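Local coordinates for penicillin-binding protein 2 (Pbp2) (Helicobacter pylori, PDB 5LP5) that probably cross-links peptidoglycan as a penicillin-binding transpeptidase that helps set cell shape, and forms a complex with the cell-shape protein MreC, at residues V367-Y370 against F371-F374; K480-A483 against L484-M488; T498-H501 against S502-S506; D534-Y537 against F538-S541. One frame throughout, in Å; residues are numbered along the deposited sequence.

Overall arrangement
All four contacts are local and lie in the transpeptidase domain. Contact 1 is core: a buried aromatic cluster on helix 369-377, beside the probable catalytic lysine. Contact 2, about 17 Å away between centres, is partly buried on helix 475-493; its leucines pack inward while an arginine folds back over the helix backbone. Helices 314-324 and 359-364 touch both. Contact 3 follows in the loop from helix 475-493 to strand 511-517, where a hydroxyl-to-carbonyl bond and an arginine laid on a tyrosine replace regular helix bonding. Contact 4 is a surface turn leading into strand 542-549, where an arginine holds a backbone carbonyl with two nitrogens and two rings meet edge to face.

Contact 1. Residues V367-Y370 against F371-F374; sequences VDVY and FYKF
Tyr-370 meets Phe-371 and Phe-374 along helix 369-377, forming an aromatic cluster in the transpeptidase domain close to its probable active site. The CB of Tyr-370 sits 3.1 Å from the backbone N of Phe-371, and a chi1 of 175° sets CG opposite the tyrosine's own N, beside the carbonyl carbon. Beyond CG the ring is shared between two neighbours. Its CD2 edge stands over the centre of the Phe-371 ring, 4.0 Å from CE1 of that ring, a T-shaped pair in which the tyrosine gives the edge and the phenylalanine the face (planes at 81°). Over one of its faces lies Phe-374, with CE2 3.4 Å from CE1 of Tyr-370 and 3.7 Å from CZ, though the two planes meet obliquely at 55°. Phe-321, Ile-333, Leu-359 and Ala-362 also touch the tyrosine side chain. Tyr-372 instead lays its ring against Asp-368, whose carbonyl O lies over one face and accepts a hydrogen bond from Tyr-372 N at 3.0 Å; the Tyr-372 OH is hydrogen-bonded to Arg-347 O. The carboxylate of Asp-368 forms a salt bridge with Lys-314, consistent with the SxN-type motif of these enzymes, here ending in aspartate, placed beside the lysine of SxxK. In the plane of the Phe-371 ring, the Val-367 O abuts its edge, 3.1 Å from CD2.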
loop_
_atom_site.group_PDB
_atom_site.type_symbol
_atom_site.label_atom_id
_atom_site.label_comp_id
_atom_site.label_asym_id
_atom_site.label_seq_id
_atom_site.Cartn_x
_atom_site.Cartn_y
_atom_site.Cartn_z
ATOM N N VAL A 367 -35.882 -37.092 14.454
ATOM C CA VAL A 367 -36.756 -38.198 14.048
ATOM C C VAL A 367 -37.337 -37.951 12.657
ATOM O O VAL A 367 -37.781 -36.845 12.348
ATOM C CB VAL A 367 -37.927 -38.408 15.029
ATOM C CG1 VAL A 367 -38.859 -39.506 14.545
ATOM C CG2 VAL A 367 -37.412 -38.759 16.401
ATOM N N ASP A 368 -37.346 -39.001 11.836
ATOM C CA ASP A 368 -37.729 -38.886 10.436
ATOM C C ASP A 368 -39.226 -39.136 10.226
ATOM O O ASP A 368 -39.866 -38.424 9.444
ATOM C CB ASP A 368 -36.889 -39.845 9.584
ATOM C CG ASP A 368 -35.418 -39.396 9.443
ATOM O OD1 ASP A 368 -35.118 -38.194 9.549
ATOM O OD2 ASP A 368 -34.541 -40.242 9.207
ATOM N N VAL A 369 -39.786 -40.126 10.922
ATOM C CA VAL A 369 -41.159 -40.581 10.625
ATOM C C VAL A 369 -42.254 -39.561 10.944
ATOM O O VAL A 369 -43.252 -39.494 10.227
ATOM C CB VAL A 369 -41.482 -41.940 11.297
ATOM C CG1 VAL A 369 -42.964 -42.280 11.169
ATOM C CG2 VAL A 369 -40.651 -43.044 10.659
ATOM N N TYR A 370 -42.077 -38.773 12.003
ATOM C CA TYR A 370 -43.046 -37.725 12.326
ATOM C C TYR A 370 -43.311 -36.864 11.087
ATOM O O TYR A 370 -44.459 -36.517 10.792
ATOM C CB TYR A 370 -42.530 -36.859 13.477
ATOM C CG TYR A 370 -43.406 -35.666 13.827
ATOM C CD1 TYR A 370 -44.446 -35.782 14.745
ATOM C CD2 TYR A 370 -43.188 -34.423 13.243
ATOM C CE1 TYR A 370 -45.230 -34.686 15.091
ATOM C CE2 TYR A 370 -43.963 -33.318 13.574
ATOM C CZ TYR A 370 -44.983 -33.447 14.502
ATOM O OH TYR A 370 -45.767 -32.353 14.835
ATOM N N PHE A 371 -42.230 -36.548 10.368
ATOM C CA PHE A 371 -42.273 -35.686 9.185
ATOM C C PHE A 371 -42.727 -36.462 7.970
ATOM O O PHE A 371 -43.420 -35.919 7.121
ATOM C CB PHE A 371 -40.908 -35.017 8.939
ATOM C CG PHE A 371 -40.455 -34.153 10.088
ATOM C CD1 PHE A 371 -40.959 -32.869 10.250
ATOM C CD2 PHE A 371 -39.555 -34.632 11.021
ATOM C CE1 PHE A 371 -40.566 -32.079 11.310
ATOM C CE2 PHE A 371 -39.166 -33.847 12.080
ATOM C CZ PHE A 371 -39.674 -32.572 12.229
ATOM N N TYR A 372 -42.352 -37.729 7.881
ATOM C CA TYR A 372 -42.907 -38.594 6.842
ATOM C C TYR A 372 -44.444 -38.625 6.911
ATOM O O TYR A 372 -45.132 -38.469 5.900
ATOM C CB TYR A 372 -42.362 -40.028 6.948
ATOM C CG TYR A 372 -40.904 -40.225 6.549
ATOM C CD1 TYR A 372 -40.332 -39.511 5.492
ATOM C CD2 TYR A 372 -40.107 -41.163 7.208
ATOM C CE1 TYR A 372 -39.008 -39.702 5.132
ATOM C CE2 TYR A 372 -38.785 -41.362 6.847
ATOM C CZ TYR A 372 -38.243 -40.631 5.809
ATOM O OH TYR A 372 -36.930 -40.823 5.458
ATOM N N LYS A 373 -44.979 -38.820 8.112
ATOM C CA LYS A 373 -46.420 -39.003 8.292
ATOM C C LYS A 373 -47.227 -37.752 7.966
ATOM O O LYS A 373 -48.174 -37.820 7.180
ATOM C CB LYS A 373 -46.738 -39.483 9.710
ATOM C CG LYS A 373 -46.649 -40.992 9.842
ATOM C CD LYS A 373 -47.068 -41.427 11.231
ATOM C CE LYS A 373 -46.933 -42.927 11.430
ATOM N NZ LYS A 373 -47.304 -43.339 12.816
ATOM N N PHE A 374 -46.870 -36.618 8.565
ATOM C CA PHE A 374 -47.606 -35.377 8.298
ATOM C C PHE A 374 -47.314 -34.858 6.887
ATOM O O PHE A 374 -48.098 -34.084 6.329
ATOM C CB PHE A 374 -47.316 -34.305 9.358
ATOM C CG PHE A 374 -47.967 -34.584 10.692
ATOM C CD1 PHE A 374 -49.322 -34.333 10.898
ATOM C CD2 PHE A 374 -47.223 -35.109 11.750
ATOM C CE1 PHE A 374 -49.918 -34.605 12.131
ATOM C CE2 PHE A 374 -47.810 -35.371 12.986
ATOM C CZ PHE A 374 -49.160 -35.118 13.179
#

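Contact 2. Residues K480-A483 against L484-M488; sequences KLQA and LRVGM
Arg-485 curls back over the preceding turn, so that its guanidinium lies against Leu-481 and Gln-482. The flat group rests with one face on the helix backbone: the Leu-481 C is above its centre and the Gln-482 N nearer its rim. Each terminal nitrogen meets a different side chain, NH1 3.6 Å from the CB of Leu-481 and NH2 3.7 Å from the CB of Gln-482. After an extended chi2, a bend at chi3 (-75°) brings the guanidinium back over these residues. On the adjoining side Leu-484 leans on Leu-481, its CD1 touching CD2 of Leu-481 at 4.0 Å. Val-486 places CG2 3.2 Å from Gln-482 O, beside the helix bond which that oxygen accepts.

The residues are spaced by the regular bonding of helix 475-493 in the transpeptidase domain. Arg-485 N donates to Leu-481 O at 2.8 Å, and Val-486 N to Gln-482 O at the same 2.8 Å; Gly-487 N reaches Ala-483 O at 3.1 Å, while the Leu-484 N bond to Lys-480 O is weak.

Further out, the guanidinium is also held by a hydrogen bond from NH1 to the backbone O of Ile-451 on helix 441-453, a residue that also touches Leu-481 and Leu-484. Met-315 and Leu-319 of helix 314-324 and Leu-359 and Ile-363 of helix 359-364 close round Leu-484, and Lys-480 forms a salt bridge with Glu-329.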
loop_
_atom_site.group_PDB
_atom_site.type_symbol
_atom_site.label_atom_id
_atom_site.label_comp_id
_atom_site.label_asym_id
_atom_site.label_seq_id
_atom_site.Cartn_x
_atom_site.Cartn_y
_atom_site.Cartn_z
ATOM N N LYS A 480 -45.343 -19.732 17.453
ATOM C CA LYS A 480 -44.893 -21.114 17.362
ATOM C C LYS A 480 -43.370 -21.250 17.404
ATOM O O LYS A 480 -42.853 -22.328 17.693
ATOM C CB LYS A 480 -45.452 -21.767 16.102
ATOM C CG LYS A 480 -46.967 -21.861 16.088
ATOM C CD LYS A 480 -47.514 -22.679 17.252
ATOM C CE LYS A 480 -48.995 -22.421 17.487
ATOM N NZ LYS A 480 -49.436 -23.057 18.754
ATOM N N LEU A 481 -42.653 -20.159 17.140
ATOM C CA LEU A 481 -41.189 -20.176 17.193
ATOM C C LEU A 481 -40.648 -20.702 18.520
ATOM O O LEU A 481 -39.672 -21.462 18.540
ATOM C CB LEU A 481 -40.600 -18.787 16.907
ATOM C CG LEU A 481 -40.736 -18.279 15.470
ATOM C CD1 LEU A 481 -40.162 -16.884 15.332
ATOM C CD2 LEU A 481 -40.065 -19.221 14.485
ATOM N N GLN A 482 -41.260 -20.303 19.633
ATOM C CA GLN A 482 -40.706 -20.706 20.922
ATOM C C GLN A 482 -40.669 -22.222 21.028
ATOM O O GLN A 482 -39.663 -22.810 21.442
ATOM C CB GLN A 482 -41.460 -20.122 22.101
ATOM C CG GLN A 482 -40.614 -20.291 23.351
ATOM C CD GLN A 482 -41.160 -19.602 24.561
ATOM O OE1 GLN A 482 -42.295 -19.126 24.580
ATOM N NE2 GLN A 482 -40.344 -19.542 25.598
ATOM N N ALA A 483 -41.776 -22.843 20.637
ATOM C CA ALA A 483 -41.858 -24.289 20.577
ATOM C C ALA A 483 -40.635 -24.845 19.883
ATOM O O ALA A 483 -39.963 -25.744 20.401
ATOM C CB ALA A 483 -43.101 -24.707 19.830
ATOM N N LEU A 484 -40.346 -24.286 18.713
ATOM C CA LEU A 484 -39.206 -24.723 17.905
ATOM C C LEU A 484 -37.881 -24.524 18.649
ATOM O O LEU A 484 -37.005 -25.392 18.606
ATOM C CB LEU A 484 -39.176 -23.974 16.576
ATOM C CG LEU A 484 -40.427 -24.124 15.705
ATOM C CD1 LEU A 484 -40.375 -23.218 14.479
ATOM C CD2 LEU A 484 -40.632 -25.571 15.289
ATOM N N ARG A 485 -37.746 -23.385 19.325
ATOM C CA ARG A 485 -36.532 -23.092 20.083
ATOM C C ARG A 485 -36.323 -24.098 21.206
ATOM O O ARG A 485 -35.188 -24.561 21.442
ATOM C CB ARG A 485 -36.575 -21.678 20.647
ATOM C CG ARG A 485 -36.428 -20.615 19.571
ATOM C CD ARG A 485 -36.195 -19.250 20.163
ATOM N NE ARG A 485 -37.429 -18.706 20.712
ATOM C CZ ARG A 485 -38.216 -17.825 20.099
ATOM N NH1 ARG A 485 -37.935 -17.359 18.888
ATOM N NH2 ARG A 485 -39.311 -17.404 20.713
ATOM N N VAL A 486 -37.425 -24.437 21.880
ATOM C CA VAL A 486 -37.389 -25.401 22.982
ATOM C C VAL A 486 -36.889 -26.742 22.459
ATOM O O VAL A 486 -36.101 -27.429 23.116
ATOM C CB VAL A 486 -38.774 -25.567 23.672
ATOM C CG1 VAL A 486 -38.734 -26.683 24.725
ATOM C CG2 VAL A 486 -39.226 -24.252 24.316
ATOM N N GLY A 487 -37.349 -27.112 21.272
ATOM C CA GLY A 487 -36.850 -28.309 20.624
ATOM C C GLY A 487 -35.341 -28.236 20.428
ATOM O O GLY A 487 -34.619 -29.149 20.848
ATOM N N MET A 488 -34.871 -27.150 19.802
ATOM C CA MET A 488 -33.438 -26.947 19.561
ATOM C C MET A 488 -32.697 -26.958 20.896
ATOM O O MET A 488 -31.625 -27.547 21.016
ATOM C CB MET A 488 -33.173 -25.634 18.804
ATOM C CG MET A 488 -33.717 -25.588 17.370
ATOM S SD MET A 488 -33.438 -24.063 16.421
ATOM C CE MET A 488 -31.676 -24.287 16.198
#

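Contact 3. Residues T498-H501 against S502-S506; sequences TAYH and STRGS
In the loop joining helix 475-493 to strand 511-517, Arg-504 doubles back over one face of the Tyr-500 ring. Its CD sits above that face toward the rim, 3.7 Å from CZ of the tyrosine, a CH-pi contact with CD lying 23° off the ring normal. The guanidinium continues over the CE2 rim of the ring, its plane 25° from that of the tyrosine, and CZ of Arg-504 comes to 3.7 Å from CE2 of Tyr-500. Nearer the backbone, CG of the arginine passes 3.3 Å from Tyr-500 O.

Inside the same bend, Thr-503 OG1 donates to the Ala-499 O at 2.8 Å. With chi1 at 69° the hydroxyl stands between the backbone N and carbonyl carbon of its own residue, which turns it to that oxygen, while CG2 of Thr-503 touches CB of Ala-499 at 4.1 Å. This loop is spanned by the disulfide between Cys-492 and Cys-512: Thr-503 packs on the first cysteine and Ala-499 on the second. Strand 511-517 also carries the probable KTG motif, and Ala-499 touches its Thr-514. Ser-502 places OG 3.8 Å from CA of Ala-499 and bonds it to the backbone O of Ser-569.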
loop_
_atom_site.group_PDB
_atom_site.type_symbol
_atom_site.label_atom_id
_atom_site.label_comp_id
_atom_site.label_asym_id
_atom_site.label_seq_id
_atom_site.Cartn_x
_atom_site.Cartn_y
_atom_site.Cartn_z
ATOM N N THR A 498 -29.961 -35.623 20.224
ATOM C CA THR A 498 -28.910 -36.162 19.361
ATOM C C THR A 498 -27.540 -35.574 19.704
ATOM O O THR A 498 -26.533 -36.268 19.663
ATOM C CB THR A 498 -29.212 -35.950 17.856
ATOM O OG1 THR A 498 -28.057 -36.300 17.078
ATOM C CG2 THR A 498 -29.590 -34.514 17.554
ATOM N N ALA A 499 -27.521 -34.299 20.073
ATOM C CA ALA A 499 -26.277 -33.575 20.312
ATOM C C ALA A 499 -26.003 -33.342 21.797
ATOM O O ALA A 499 -25.619 -32.241 22.190
ATOM C CB ALA A 499 -26.338 -32.242 19.583
ATOM N N TYR A 500 -26.194 -34.359 22.626
ATOM C CA TYR A 500 -25.971 -34.203 24.066
ATOM C C TYR A 500 -24.572 -34.648 24.494
ATOM O O TYR A 500 -23.872 -33.923 25.203
ATOM C CB TYR A 500 -27.021 -34.968 24.861
ATOM C CG TYR A 500 -26.786 -34.915 26.349
ATOM C CD1 TYR A 500 -27.187 -33.806 27.099
ATOM C CD2 TYR A 500 -26.157 -35.965 27.009
ATOM C CE1 TYR A 500 -26.985 -33.747 28.464
ATOM C CE2 TYR A 500 -25.953 -35.918 28.382
ATOM C CZ TYR A 500 -26.367 -34.802 29.108
ATOM O OH TYR A 500 -26.159 -34.727 30.477
ATOM N N HIS A 501 -24.175 -35.840 24.056
ATOM C CA HIS A 501 -22.878 -36.416 24.421
ATOM C C HIS A 501 -21.710 -35.594 23.859
ATOM O O HIS A 501 -20.596 -35.679 24.366
ATOM C CB HIS A 501 -22.794 -37.903 24.001
ATOM C CG HIS A 501 -22.302 -38.134 22.595
ATOM N ND1 HIS A 501 -23.052 -37.845 21.471
ATOM C CD2 HIS A 501 -21.125 -38.630 22.140
ATOM C CE1 HIS A 501 -22.358 -38.151 20.388
ATOM N NE2 HIS A 501 -21.186 -38.632 20.765
ATOM N N SER A 502 -21.989 -34.785 22.837
ATOM C CA SER A 502 -20.948 -34.033 22.138
ATOM C C SER A 502 -20.828 -32.558 22.541
ATOM O O SER A 502 -19.723 -32.024 22.514
ATOM C CB SER A 502 -21.132 -34.149 20.621
ATOM O OG SER A 502 -22.494 -34.044 20.256
ATOM N N THR A 503 -21.936 -31.911 22.925
ATOM C CA THR A 503 -21.911 -30.463 23.222
ATOM C C THR A 503 -21.826 -30.131 24.689
ATOM O O THR A 503 -22.365 -29.122 25.134
ATOM C CB THR A 503 -23.154 -29.728 22.689
ATOM O OG1 THR A 503 -24.322 -30.117 23.432
ATOM C CG2 THR A 503 -23.330 -29.988 21.201
ATOM N N ARG A 504 -21.149 -30.965 25.452
ATOM C CA ARG A 504 -20.982 -30.669 26.842
ATOM C C ARG A 504 -19.586 -30.095 26.975
ATOM O O ARG A 504 -18.741 -30.282 26.090
ATOM C CB ARG A 504 -21.262 -31.918 27.673
ATOM C CG ARG A 504 -22.758 -32.196 27.783
ATOM C CD ARG A 504 -23.003 -33.362 28.705
ATOM N NE ARG A 504 -22.418 -34.613 28.199
ATOM C CZ ARG A 504 -22.253 -35.737 28.914
ATOM N NH1 ARG A 504 -22.612 -35.798 30.201
ATOM N NH2 ARG A 504 -21.720 -36.820 28.340
ATOM N N GLY A 505 -19.359 -29.348 28.054
ATOM C CA GLY A 505 -18.143 -28.538 28.219
ATOM C C GLY A 505 -18.310 -27.134 27.644
ATOM O O GLY A 505 -17.341 -26.531 27.177
ATOM N N SER A 506 -19.543 -26.617 27.679
ATOM C CA SER A 506 -19.871 -25.299 27.132
ATOM C C SER A 506 -20.174 -24.332 28.258
ATOM O O SER A 506 -21.004 -24.621 29.115
ATOM C CB SER A 506 -21.087 -25.363 26.195
ATOM O OG SER A 506 -21.517 -24.051 25.846
#

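Contact 4. Residues D534-Y537 against F538-S541; sequences DMEY and FHRS
Arg-540 runs at about a right angle to Tyr-537 and grips the backbone of Met-535 side-on. Both donors converge on one oxygen: NE of Arg-540 lies 2.9 Å and NH2 3.1 Å from Met-535 O, which sits at the guanidinium edge, in its plane. NH2 approaches nearly in line with the carbonyl, whereas NE comes from above its plane. The arginine chain is extended from CG to NE (chi2 175°), long enough to pass Tyr-537, whose CA is over one face of the guanidinium, 3.7 Å from NE. The tyrosine ring is inclined at 37° to this group and turns its edge, through CD2, to the face of Phe-538. Ring planes at 69° make this a T-shaped pair, with CD2 of Tyr-537 4.2 Å from CG of Phe-538.

Beneath these side chains the backbone makes a type I beta turn, closed by His-539 N to Glu-536 O at 3.0 Å. CE of Met-535 reaches round to His-539 O at 3.5 Å. The ring of His-564 meets both Tyr-537 and Phe-538, and Tyr-537 OH bonds to Arg-251, just before strand 252-258. Past Arg-540 the chain pairs through Ser-541 with Glu-566 and enters strand 542-549, between strands 556-562 and 511-517 of the antiparallel sheet.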
loop_
_atom_site.group_PDB
_atom_site.type_symbol
_atom_site.label_atom_id
_atom_site.label_comp_id
_atom_site.label_asym_id
_atom_site.label_seq_id
_atom_site.Cartn_x
_atom_site.Cartn_y
_atom_site.Cartn_z
ATOM N N ASP A 534 -16.392 -47.966 8.308
ATOM C CA ASP A 534 -15.810 -48.715 7.183
ATOM C C ASP A 534 -15.789 -47.886 5.888
ATOM O O ASP A 534 -15.288 -48.344 4.860
ATOM C CB ASP A 534 -16.593 -50.015 6.934
ATOM C CG ASP A 534 -16.413 -51.034 8.042
ATOM O OD1 ASP A 534 -15.446 -50.915 8.833
ATOM O OD2 ASP A 534 -17.240 -51.965 8.116
ATOM N N MET A 535 -16.317 -46.666 5.945
ATOM C CA MET A 535 -16.652 -45.911 4.737
ATOM C C MET A 535 -15.456 -45.062 4.276
ATOM O O MET A 535 -14.884 -44.305 5.062
ATOM C CB MET A 535 -17.895 -45.042 5.020
ATOM C CG MET A 535 -18.902 -44.939 3.870
ATOM S SD MET A 535 -20.640 -44.982 4.402
ATOM C CE MET A 535 -21.487 -44.060 3.117
ATOM N N GLU A 536 -15.071 -45.205 3.006
ATOM C CA GLU A 536 -13.939 -44.454 2.444
ATOM C C GLU A 536 -14.299 -42.973 2.304
ATOM O O GLU A 536 -15.442 -42.648 2.033
ATOM C CB GLU A 536 -13.520 -45.039 1.087
ATOM C CG GLU A 536 -12.147 -44.583 0.593
ATOM C CD GLU A 536 -12.192 -43.341 -0.288
ATOM O OE1 GLU A 536 -13.095 -43.250 -1.146
ATOM O OE2 GLU A 536 -11.317 -42.458 -0.121
ATOM N N TYR A 537 -13.305 -42.104 2.485
ATOM C CA TYR A 537 -13.524 -40.676 2.766
ATOM C C TYR A 537 -14.571 -39.966 1.883
ATOM O O TYR A 537 -15.456 -39.294 2.402
ATOM C CB TYR A 537 -12.184 -39.923 2.750
ATOM C CG TYR A 537 -12.304 -38.469 3.143
ATOM C CD1 TYR A 537 -11.871 -38.009 4.394
ATOM C CD2 TYR A 537 -12.848 -37.545 2.260
ATOM C CE1 TYR A 537 -12.000 -36.672 4.744
ATOM C CE2 TYR A 537 -12.971 -36.216 2.599
ATOM C CZ TYR A 537 -12.560 -35.779 3.825
ATOM O OH TYR A 537 -12.720 -34.432 4.063
ATOM N N PHE A 538 -14.481 -40.111 0.564
ATOM C CA PHE A 538 -15.353 -39.339 -0.354
ATOM C C PHE A 538 -16.797 -39.835 -0.451
ATOM O O PHE A 538 -17.667 -39.143 -0.971
ATOM C CB PHE A 538 -14.727 -39.282 -1.745
ATOM C CG PHE A 538 -13.600 -38.319 -1.827
ATOM C CD1 PHE A 538 -13.862 -36.964 -1.870
ATOM C CD2 PHE A 538 -12.289 -38.752 -1.798
ATOM C CE1 PHE A 538 -12.834 -36.050 -1.914
ATOM C CE2 PHE A 538 -11.252 -37.849 -1.842
ATOM C CZ PHE A 538 -11.523 -36.494 -1.901
ATOM N N HIS A 539 -17.040 -41.043 0.031
ATOM C CA HIS A 539 -18.392 -41.610 0.022
ATOM C C HIS A 539 -19.215 -41.151 1.227
ATOM O O HIS A 539 -20.446 -41.268 1.239
ATOM C CB HIS A 539 -18.310 -43.135 -0.052
ATOM C CG HIS A 539 -18.328 -43.647 -1.453
ATOM N ND1 HIS A 539 -17.187 -44.015 -2.136
ATOM C CD2 HIS A 539 -19.358 -43.808 -2.316
ATOM C CE1 HIS A 539 -17.519 -44.408 -3.353
ATOM N NE2 HIS A 539 -18.829 -44.292 -3.489
ATOM N N ARG A 540 -18.521 -40.590 2.213
ATOM C CA ARG A 540 -19.118 -40.235 3.480
ATOM C C ARG A 540 -20.120 -39.113 3.336
ATOM O O ARG A 540 -19.939 -38.179 2.539
ATOM C CB ARG A 540 -18.032 -39.824 4.463
ATOM C CG ARG A 540 -17.099 -40.964 4.841
ATOM C CD ARG A 540 -15.959 -40.487 5.732
ATOM N NE ARG A 540 -15.051 -41.583 6.058
ATOM C CZ ARG A 540 -13.922 -41.456 6.748
ATOM N NH1 ARG A 540 -13.530 -40.272 7.202
ATOM N NH2 ARG A 540 -13.171 -42.525 6.976
ATOM N N SER A 541 -21.186 -39.223 4.130
ATOM C CA SER A 541 -22.195 -38.179 4.256
ATOM C C SER A 541 -21.566 -36.865 4.807
ATOM O O SER A 541 -20.629 -36.904 5.616
ATOM C CB SER A 541 -23.320 -38.680 5.180
ATOM O OG SER A 541 -23.592 -40.068 4.984
#